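PDB 3RGO: phosphatidylglycerophosphatase and protein-tyrosine phosphatase 1 from Mus musculus, which dephosphorylates phosphatidylglycerophosphate to phosphatidylglycerol, a step on the route to the mitochondrial lipid cardiolipin, and also acts on phosphoproteins. Local coordinates for residues R22-L25 with V29-V32; G55-R60 with L83-L88. One frame throughout, in Å; residues are numbered along the deposited sequence.

Contact 1 of 2, residues R22-L25 with V29-V32; sequences RLVL and VRGV
The guanidinium of Arg30 meets the side chain of Val24, whose CG1 approaches the flat group obliquely and lies 3.8 Å from Arg30 NE, while the two side chains cross at about a right angle. Arg30 starts out in a direction leading away from helix 20-26; a bend at chi2 (-63°) brings its far end back to the valine. A long arginine suits this partly exposed position, because its charged end can lie beside an apolar neighbour while part of the residue keeps access to solvent. NE is nevertheless buried here and has no hydrogen-bond partner. The same is true of Val29 O, against which Val24 sets its other methyl, CG2, at 3.7 Å.

The single hydrogen bond across the contact runs from Val29 N to Leu23 O, at 3.1 Å and nearly straight (164°). The donor is tilted 30° from the carbonyl plane, and Val29 itself closes in on the acceptor, its CB and its CG2 each 3.4 Å from Leu23 O. The branched valine places hydrocarbon against the acceptor of its own backbone bond. Leu23 CB and Val29 CG2, at 4.2 Å, add a looser apolar touch.

The contact lies where the chain leaves helix 20-26 and, after a short connection, enters strand 29-35, an inner strand of the phosphatase sheet. Leu23 and Val29 pack on Tyr93 of strand 91-95, and Leu23, a buried leucine suited to apolar surroundings, also reaches Tyr2 of strand 2-4; Val24 rests on Ala54 and Val56, which lead into the outer strand 57-61.

Contact 2 of 2, residues G55-R60 with L83-L88; sequences GVEQLR and LKYQAL
Glu57 and Tyr85 have the nearest backbones of this contact, with CA atoms still 10.0 Å apart, a gap that only long side chains can bridge. The contact joins the first strand to the helix of a beta-alpha-beta crossover in the dual-specificity phosphatase domain: helix 72-88 carries the chain from strand 57-61 to the parallel strand 91-95, with strand 29-35 lying between the two.

Glu57 points at the helix. Its CG stands anti to the backbone N (chi1 -177°) and the chain runs on extended, delivering the carboxylate to two donors. Both bind OE1. Lys84 NZ lies 2.6 Å from Glu57 OE1 on its syn lone pair, making a salt bridge, and Tyr85 OH donates to the anti lone pair of the same Glu57 OE1 at 2.8 Å. Holding one oxygen by both lone pairs should limit rotation of the carboxylate, and the nearby lysine would be expected to favour the ionised carboxylate. The carboxylate and the ring are turned 72° apart, with OE1 at the ring's edge, near its plane. Closer to the strand, Glu57 CB packs tightly on Tyr85 OH at 3.1 Å.

Each residue type fits its place: exposed Lys84 stretches its extended chain toward the strand, while the buried Tyr85 places an aromatic ring against Phe81, edge-to-face, with Arg30 and Gln90 also touching its side chain, and brings a polar tip to the strand. Gly55, whose positive phi (80°) closes a Schellman motif after helix 48-53, joins in through water. That water donates to Gly55 O at 3.1 Å and to Tyr85 OH at 2.9 Å, which makes the phenol oxygen an acceptor as well as a donor.

Contact 1 and contact 2 have centres about 10 Å apart and meet through the neighbouring parallel strands 29-35 and 57-61. Val32 N to Glu57 O (2.8 Å) and Val32 O to Leu59 N (2.7 Å) are probable hydrogen bonds between them, so the backbone of Glu57, the acid that reaches for helix 72-88, is probably tied to strand 29-35. Tyr85 OH also packs near Arg30 O, at 3.3 Å. Both contacts lie near the starts of these strands. Cys96, the predicted phosphocysteine nucleophile, follows the far end of parallel strand 91-95, and both contacts lie away from it.

Contact 1 of 2, residues R22-L25 with V29-V32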
ATOM      1  N   ARG A  22       7.975   5.227 -16.491  1.00 58.50           N
ATOM      2  CA  ARG A  22       6.668   5.875 -16.453  1.00 64.65           C
ATOM      3  C   ARG A  22       6.224   6.188 -15.024  1.00 59.99           C
ATOM      4  O   ARG A  22       5.711   7.272 -14.743  1.00 59.79           O
ATOM      5  CB  ARG A  22       5.626   4.989 -17.138  1.00 74.62           C
ATOM      6  CG  ARG A  22       4.186   5.334 -16.792  1.00 82.80           C
ATOM      7  CD  ARG A  22       3.475   6.005 -17.956  1.00 92.03           C
ATOM      8  NE  ARG A  22       2.043   6.139 -17.706  1.00 96.70           N
ATOM      9  CZ  ARG A  22       1.152   6.486 -18.630  1.00101.97           C
ATOM     10  NH1 ARG A  22       1.545   6.735 -19.873  1.00105.32           N
ATOM     11  NH2 ARG A  22      -0.132   6.582 -18.311  1.00102.45           N
ATOM     12  N   LEU A  23       6.420   5.232 -14.123  1.00 53.83           N
ATOM     13  CA  LEU A  23       5.994   5.397 -12.739  1.00 51.11           C
ATOM     14  C   LEU A  23       6.697   6.564 -12.053  1.00 50.49           C
ATOM     15  O   LEU A  23       6.070   7.341 -11.333  1.00 48.71           O
ATOM     16  CB  LEU A  23       6.223   4.108 -11.950  1.00 49.76           C
ATOM     17  CG  LEU A  23       5.278   2.960 -12.307  1.00 52.33           C
ATOM     18  CD1 LEU A  23       5.658   1.689 -11.558  1.00 49.83           C
ATOM     19  CD2 LEU A  23       3.840   3.359 -12.012  1.00 50.33           C
ATOM     20  N   VAL A  24       7.999   6.684 -12.287  1.00 49.11           N
ATOM     21  CA  VAL A  24       8.808   7.702 -11.627  1.00 54.10           C
ATOM     22  C   VAL A  24       8.602   9.095 -12.224  1.00 57.90           C
ATOM     23  O   VAL A  24       8.412  10.069 -11.498  1.00 53.48           O
ATOM     24  CB  VAL A  24      10.306   7.341 -11.679  1.00 55.22           C
ATOM     25  CG1 VAL A  24      11.154   8.499 -11.176  1.00 58.98           C
ATOM     26  CG2 VAL A  24      10.573   6.079 -10.873  1.00 50.06           C
ATOM     27  N   LEU A  25       8.640   9.183 -13.549  1.00 62.72           N
ATOM     28  CA  LEU A  25       8.518  10.467 -14.229  1.00 66.55           C
ATOM     29  C   LEU A  25       7.076  10.972 -14.271  1.00 68.97           C
ATOM     30  O   LEU A  25       6.814  12.141 -13.989  1.00 74.57           O
ATOM     31  CB  LEU A  25       9.084  10.372 -15.648  1.00 68.42           C
ATOM     32  CG  LEU A  25      10.552   9.955 -15.739  1.00 69.93           C
ATOM     33  CD1 LEU A  25      10.940   9.661 -17.178  1.00 73.82           C
ATOM     34  CD2 LEU A  25      11.449  11.027 -15.143  1.00 72.19           C
ATOM     35  N   VAL A  29       6.418   8.622  -8.557  1.00 50.12           N
ATOM     36  CA  VAL A  29       6.677   7.568  -7.582  1.00 47.46           C
ATOM     37  C   VAL A  29       8.115   7.622  -7.074  1.00 48.28           C
ATOM     38  O   VAL A  29       9.061   7.455  -7.845  1.00 47.78           O
ATOM     39  CB  VAL A  29       6.416   6.170  -8.177  1.00 47.44           C
ATOM     40  CG1 VAL A  29       6.926   5.091  -7.236  1.00 47.61           C
ATOM     41  CG2 VAL A  29       4.932   5.978  -8.473  1.00 42.27           C
ATOM     42  N   ARG A  30       8.273   7.850  -5.774  1.00 46.55           N
ATOM     43  CA  ARG A  30       9.595   7.846  -5.157  1.00 45.63           C
ATOM     44  C   ARG A  30       9.683   6.795  -4.061  1.00 41.53           C
ATOM     45  O   ARG A  30      10.728   6.612  -3.442  1.00 43.99           O
ATOM     46  CB  ARG A  30       9.935   9.227  -4.596  1.00 48.17           C
ATOM     47  CG  ARG A  30      10.083  10.286  -5.668  1.00 55.14           C
ATOM     48  CD  ARG A  30      11.239   9.949  -6.594  1.00 60.75           C
ATOM     49  NE  ARG A  30      11.031  10.480  -7.935  1.00 67.69           N
ATOM     50  CZ  ARG A  30      11.283  11.737  -8.287  1.00 75.80           C
ATOM     51  NH1 ARG A  30      11.746  12.598  -7.389  1.00 76.52           N
ATOM     52  NH2 ARG A  30      11.068  12.135  -9.534  1.00 77.27           N
ATOM     53  N   GLY A  31       8.573   6.108  -3.819  1.00 39.43           N
ATOM     54  CA  GLY A  31       8.539   5.063  -2.819  1.00 37.23           C
ATOM     55  C   GLY A  31       7.702   3.905  -3.316  1.00 35.94           C
ATOM     56  O   GLY A  31       6.777   4.089  -4.104  1.00 36.86           O
ATOM     57  N   VAL A  32       8.035   2.703  -2.875  1.00 34.28           N
ATOM     58  CA  VAL A  32       7.253   1.537  -3.255  1.00 34.42           C
ATOM     59  C   VAL A  32       7.094   0.635  -2.043  1.00 36.59           C
ATOM     60  O   VAL A  32       8.055   0.375  -1.313  1.00 37.61           O
ATOM     61  CB  VAL A  32       7.884   0.782  -4.454  1.00 46.77           C
ATOM     62  CG1 VAL A  32       9.326   0.410  -4.155  1.00 51.52           C
ATOM     63  CG2 VAL A  32       7.062  -0.460  -4.829  1.00 42.66           C
TER

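Contact 2 of 2, residues G55-R60 with L83-L88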
ATOM      1  N   GLY A  55      15.759   6.147  -8.115  1.00 57.30           N
ATOM      2  CA  GLY A  55      15.495   7.118  -7.069  1.00 57.29           C
ATOM      3  C   GLY A  55      14.267   6.817  -6.227  1.00 55.16           C
ATOM      4  O   GLY A  55      13.709   7.714  -5.596  1.00 56.04           O
ATOM      5  N   VAL A  56      13.833   5.563  -6.211  1.00 52.13           N
ATOM      6  CA  VAL A  56      12.716   5.191  -5.346  1.00 52.04           C
ATOM      7  C   VAL A  56      13.113   4.216  -4.238  1.00 50.22           C
ATOM      8  O   VAL A  56      13.826   3.242  -4.468  1.00 49.68           O
ATOM      9  CB  VAL A  56      11.484   4.677  -6.141  1.00 46.57           C
ATOM     10  CG1 VAL A  56      11.797   4.553  -7.607  1.00 43.33           C
ATOM     11  CG2 VAL A  56      10.950   3.365  -5.553  1.00 43.62           C
ATOM     12  N   GLU A  57      12.650   4.512  -3.029  1.00 48.93           N
ATOM     13  CA  GLU A  57      12.900   3.674  -1.869  1.00 49.23           C
ATOM     14  C   GLU A  57      11.847   2.571  -1.780  1.00 45.02           C
ATOM     15  O   GLU A  57      10.646   2.840  -1.886  1.00 41.98           O
ATOM     16  CB  GLU A  57      12.866   4.524  -0.598  1.00 47.55           C
ATOM     17  CG  GLU A  57      13.197   3.770   0.679  1.00 47.06           C
ATOM     18  CD  GLU A  57      13.041   4.638   1.917  1.00 51.63           C
ATOM     19  OE1 GLU A  57      12.550   5.779   1.783  1.00 49.60           O
ATOM     20  OE2 GLU A  57      13.404   4.178   3.023  1.00 52.04           O
ATOM     21  N   GLN A  58      12.299   1.338  -1.578  1.00 41.81           N
ATOM     22  CA  GLN A  58      11.391   0.202  -1.453  1.00 38.50           C
ATOM     23  C   GLN A  58      11.240  -0.225  -0.002  1.00 39.18           C
ATOM     24  O   GLN A  58      12.230  -0.418   0.706  1.00 42.70           O
ATOM     25  CB  GLN A  58      11.884  -0.989  -2.286  1.00 43.31           C
ATOM     26  CG  GLN A  58      10.968  -2.217  -2.209  1.00 41.09           C
ATOM     27  CD  GLN A  58      11.496  -3.402  -3.002  1.00 45.01           C
ATOM     28  OE1 GLN A  58      12.628  -3.841  -2.801  1.00 52.25           O
ATOM     29  NE2 GLN A  58      10.673  -3.927  -3.904  1.00 39.85           N
ATOM     30  N   LEU A  59       9.996  -0.350   0.443  1.00 35.58           N
ATOM     31  CA  LEU A  59       9.699  -0.940   1.741  1.00 35.45           C
ATOM     32  C   LEU A  59       9.058  -2.309   1.519  1.00 37.63           C
ATOM     33  O   LEU A  59       8.026  -2.419   0.858  1.00 40.31           O
ATOM     34  CB  LEU A  59       8.760  -0.037   2.544  1.00 34.87           C
ATOM     35  CG  LEU A  59       8.057  -0.685   3.746  1.00 38.82           C
ATOM     36  CD1 LEU A  59       9.066  -1.140   4.792  1.00 42.11           C
ATOM     37  CD2 LEU A  59       7.043   0.278   4.353  1.00 38.31           C
ATOM     38  N   ARG A  60       9.680  -3.354   2.052  1.00 34.46           N
ATOM     39  CA  ARG A  60       9.150  -4.698   1.898  1.00 40.39           C
ATOM     40  C   ARG A  60       8.419  -5.123   3.154  1.00 40.21           C
ATOM     41  O   ARG A  60       8.967  -5.052   4.257  1.00 38.70           O
ATOM     42  CB  ARG A  60      10.263  -5.701   1.584  1.00 48.99           C
ATOM     43  CG  ARG A  60      10.649  -5.761   0.120  1.00 54.25           C
ATOM     44  CD  ARG A  60      11.580  -6.934  -0.141  1.00 64.43           C
ATOM     45  NE  ARG A  60      12.732  -6.911   0.756  1.00 72.50           N
ATOM     46  CZ  ARG A  60      13.861  -6.260   0.501  1.00 79.82           C
ATOM     47  NH1 ARG A  60      13.997  -5.580  -0.631  1.00 82.68           N
ATOM     48  NH2 ARG A  60      14.858  -6.291   1.375  1.00 82.83           N
ATOM     49  N   LEU A  83       3.117   8.275   4.526  1.00 41.92           N
ATOM     50  CA  LEU A  83       3.007   9.636   5.046  1.00 42.49           C
ATOM     51  C   LEU A  83       4.329  10.377   4.909  1.00 45.11           C
ATOM     52  O   LEU A  83       4.354  11.592   4.691  1.00 45.96           O
ATOM     53  CB  LEU A  83       2.545   9.618   6.502  1.00 45.10           C
ATOM     54  CG  LEU A  83       1.133   9.069   6.741  1.00 47.95           C
ATOM     55  CD1 LEU A  83       0.796   9.038   8.226  1.00 50.89           C
ATOM     56  CD2 LEU A  83       0.104   9.891   5.981  1.00 47.73           C
ATOM     57  N   LYS A  84       5.425   9.639   5.050  1.00 45.62           N
ATOM     58  CA  LYS A  84       6.755  10.172   4.791  1.00 48.68           C
ATOM     59  C   LYS A  84       6.793  10.820   3.413  1.00 43.99           C
ATOM     60  O   LYS A  84       7.255  11.948   3.259  1.00 42.06           O
ATOM     61  CB  LYS A  84       7.794   9.051   4.871  1.00 53.82           C
ATOM     62  CG  LYS A  84       9.175   9.416   4.349  1.00 60.36           C
ATOM     63  CD  LYS A  84      10.075   8.186   4.307  1.00 63.66           C
ATOM     64  CE  LYS A  84      11.463   8.518   3.789  1.00 68.34           C
ATOM     65  NZ  LYS A  84      12.362   7.335   3.863  1.00 70.28           N
ATOM     66  N   TYR A  85       6.297  10.105   2.409  1.00 43.97           N
ATOM     67  CA  TYR A  85       6.312  10.627   1.045  1.00 44.84           C
ATOM     68  C   TYR A  85       5.221  11.666   0.769  1.00 46.53           C
ATOM     69  O   TYR A  85       5.409  12.557  -0.057  1.00 49.94           O
ATOM     70  CB  TYR A  85       6.335   9.494   0.011  1.00 42.35           C
ATOM     71  CG  TYR A  85       7.722   8.903  -0.096  1.00 46.60           C
ATOM     72  CD1 TYR A  85       8.716   9.555  -0.818  1.00 49.06           C
ATOM     73  CD2 TYR A  85       8.057   7.730   0.570  1.00 45.09           C
ATOM     74  CE1 TYR A  85       9.994   9.045  -0.895  1.00 46.82           C
ATOM     75  CE2 TYR A  85       9.333   7.210   0.496  1.00 45.42           C
ATOM     76  CZ  TYR A  85      10.298   7.873  -0.235  1.00 48.02           C
ATOM     77  OH  TYR A  85      11.571   7.362  -0.313  1.00 49.92           O
ATOM     78  N   GLN A  86       4.098  11.567   1.473  1.00 44.81           N
ATOM     79  CA  GLN A  86       3.074  12.605   1.389  1.00 45.82           C
ATOM     80  C   GLN A  86       3.634  13.966   1.802  1.00 48.00           C
ATOM     81  O   GLN A  86       3.322  14.985   1.187  1.00 47.71           O
ATOM     82  CB  GLN A  86       1.859  12.269   2.256  1.00 45.79           C
ATOM     83  CG  GLN A  86       0.800  13.366   2.237  1.00 48.81           C
ATOM     84  CD  GLN A  86      -0.309  13.135   3.244  1.00 52.67           C
ATOM     85  OE1 GLN A  86      -1.231  12.354   3.004  1.00 55.82           O
ATOM     86  NE2 GLN A  86      -0.232  13.826   4.374  1.00 58.71           N
ATOM     87  N   ALA A  87       4.452  13.974   2.852  1.00 49.83           N
ATOM     88  CA  ALA A  87       5.078  15.202   3.339  1.00 50.81           C
ATOM     89  C   ALA A  87       6.070  15.770   2.332  1.00 52.07           C
ATOM     90  O   ALA A  87       6.365  16.967   2.340  1.00 53.33           O
ATOM     91  CB  ALA A  87       5.771  14.953   4.672  1.00 54.12           C
ATOM     92  N   LEU A  88       6.588  14.899   1.471  1.00 51.35           N
ATOM     93  CA  LEU A  88       7.565  15.296   0.463  1.00 55.14           C
ATOM     94  C   LEU A  88       6.872  15.684  -0.837  1.00 52.42           C
ATOM     95  O   LEU A  88       7.519  16.140  -1.775  1.00 48.57           O
ATOM     96  CB  LEU A  88       8.535  14.143   0.183  1.00 61.42           C
ATOM     97  CG  LEU A  88       9.420  13.648   1.328  1.00 65.08           C
ATOM     98  CD1 LEU A  88      10.051  12.306   0.988  1.00 64.84           C
ATOM     99  CD2 LEU A  88      10.480  14.679   1.640  1.00 70.27           C
TER
HETATM  100  O   HOH W   1      13.046   8.279  -2.650  1.00 42.82           O